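Local coordinates for TfuA domain-containing protein (Methanosarcina acetivorans, PDB 6XP8) that is involved in peptide backbone thioamidation, probably acting together with a YcaO enzyme, at residues K71-A76 with E208-L213. Sequence-based numbering, arbitrary orientation.
Sequences KVVGGA and ETVKKL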
loop_
_atom_site.group_PDB
_atom_site.type_symbol
_atom_site.label_atom_id
_atom_site.label_comp_id
_atom_site.label_asym_id
_atom_site.label_seq_id
_atom_site.Cartn_x
_atom_site.Cartn_y
_atom_site.Cartn_z
ATOM N N LYS A 71 -1.594 16.383 12.919
ATOM C CA LYS A 71 -1.864 16.210 11.497
ATOM C C LYS A 71 -1.705 14.729 11.167
ATOM O O LYS A 71 -0.766 14.089 11.633
ATOM C CB LYS A 71 -0.923 17.071 10.650
ATOM C CG LYS A 71 -0.915 18.538 11.059
ATOM C CD LYS A 71 -0.501 19.453 9.918
ATOM C CE LYS A 71 -0.765 20.918 10.256
ATOM N NZ LYS A 71 -2.211 21.226 10.445
ATOM N N VAL A 72 -2.652 14.184 10.408
ATOM C CA VAL A 72 -2.612 12.766 10.028
ATOM C C VAL A 72 -2.616 12.665 8.504
ATOM O O VAL A 72 -3.539 13.154 7.844
ATOM C CB VAL A 72 -3.770 11.937 10.656
ATOM C CG1 VAL A 72 -3.618 10.450 10.329
ATOM C CG2 VAL A 72 -3.816 12.117 12.174
ATOM N N VAL A 73 -1.573 12.026 7.972
ATOM C CA VAL A 73 -1.403 11.790 6.538
ATOM C C VAL A 73 -1.516 10.292 6.311
ATOM O O VAL A 73 -0.965 9.507 7.079
ATOM C CB VAL A 73 -0.022 12.283 6.026
ATOM C CG1 VAL A 73 0.124 12.087 4.513
ATOM C CG2 VAL A 73 0.191 13.741 6.380
ATOM N N GLY A 74 -2.249 9.910 5.266
ATOM C CA GLY A 74 -2.337 8.514 4.853
ATOM C C GLY A 74 -2.153 8.311 3.368
ATOM O O GLY A 74 -2.537 9.159 2.565
ATOM N N GLY A 75 -1.553 7.177 3.013
ATOM C CA GLY A 75 -1.461 6.729 1.629
ATOM C C GLY A 75 -0.925 5.316 1.508
ATOM O O GLY A 75 -0.568 4.677 2.517
ATOM N N ALA A 76 -0.869 4.845 0.260
ATOM C CA ALA A 76 -0.295 3.541 -0.153
ATOM C C ALA A 76 -1.120 2.299 0.202
ATOM O O ALA A 76 -1.456 1.497 -0.679
ATOM C CB ALA A 76 1.158 3.385 0.304
ATOM N N GLU A 208 7.209 12.414 1.974
ATOM C CA GLU A 208 7.468 13.775 1.495
ATOM C C GLU A 208 6.421 14.768 2.001
ATOM O O GLU A 208 6.762 15.910 2.313
ATOM C CB GLU A 208 7.627 13.795 -0.033
ATOM C CG GLU A 208 8.894 13.055 -0.470
ATOM C CD GLU A 208 9.066 12.871 -1.970
ATOM O OE1 GLU A 208 8.069 12.774 -2.719
ATOM O OE2 GLU A 208 10.239 12.788 -2.400
ATOM N N THR A 209 5.166 14.318 2.106
ATOM C CA THR A 209 4.069 15.122 2.679
ATOM C C THR A 209 4.283 15.369 4.177
ATOM O O THR A 209 4.135 16.508 4.650
ATOM C CB THR A 209 2.683 14.482 2.406
ATOM O OG1 THR A 209 2.489 14.382 0.994
ATOM C CG2 THR A 209 1.548 15.326 2.982
ATOM N N VAL A 210 4.640 14.309 4.905
ATOM C CA VAL A 210 4.963 14.410 6.336
ATOM C C VAL A 210 6.139 15.377 6.544
ATOM O O VAL A 210 6.080 16.247 7.416
ATOM C CB VAL A 210 5.224 13.019 6.974
ATOM C CG1 VAL A 210 5.754 13.155 8.392
ATOM C CG2 VAL A 210 3.947 12.186 6.982
ATOM N N LYS A 211 7.176 15.238 5.712
ATOM C CA LYS A 211 8.325 16.150 5.704
ATOM C C LYS A 211 7.885 17.618 5.649
ATOM O O LYS A 211 8.341 18.432 6.457
ATOM C CB LYS A 211 9.260 15.824 4.532
ATOM C CG LYS A 211 10.603 16.546 4.559
ATOM C CD LYS A 211 11.428 16.253 3.312
ATOM C CE LYS A 211 12.051 14.866 3.347
ATOM N NZ LYS A 211 12.794 14.534 2.095
ATOM N N LYS A 212 6.985 17.931 4.717
ATOM C CA LYS A 212 6.469 19.293 4.532
ATOM C C LYS A 212 5.690 19.803 5.740
ATOM O O LYS A 212 5.864 20.956 6.146
ATOM C CB LYS A 212 5.616 19.393 3.263
ATOM C CG LYS A 212 6.440 19.373 1.989
ATOM C CD LYS A 212 5.649 19.844 0.779
ATOM C CE LYS A 212 6.548 19.954 -0.447
ATOM N NZ LYS A 212 7.576 21.031 -0.333
ATOM N N LEU A 213 4.854 18.944 6.322
ATOM C CA LEU A 213 4.027 19.342 7.467
ATOM C C LEU A 213 4.830 19.573 8.747
ATOM O O LEU A 213 4.471 20.446 9.548
ATOM C CB LEU A 213 2.871 18.358 7.708
ATOM C CG LEU A 213 1.734 18.297 6.678
ATOM C CD1 LEU A 213 0.738 17.223 7.074
ATOM C CD2 LEU A 213 1.013 19.631 6.486
#
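V73 points from its strand into a notch formed by T209, V210 and L213, one turn of a helix. Its CG2 meets L213 CD1 at 3.6 Å and also lies against the methyls of T209 and V210. CG1 lies beside T209 CG2 at 3.9 Å. The root of the side chain is covered too, since V73 CB is 4.1 Å from V210 CG2. V73 CG1 is anti to the backbone N (chi1 -178°), which turns it toward T209 and puts CG2 toward L213. T209 gives this contact its methyl; its hydroxyl bonds back to the carbonyl of L205 in the same helix. Two residues earlier on the strand, K71 runs its aliphatic chain across the fork of L213. K71 CD sits 3.8 Å from both L213 CD1 and L213 CD2. Without the two methyls of V73, as with an alanine here, a gap would probably open against T209 and L213, leaving their methyls less firmly packed. V210 and L213 also touch V43, and V210 reaches A3 and I5, so the helix spans several strands. Strand and helix run nearly antiparallel, at 164°, and the axes of strand 71-74 and helix segment 208-213 come within 9.1 Å of each other. This is the layer packing of an alpha/beta fold: the C-terminal helix 198-215 covers one face of the parallel sheet through apolar side chains.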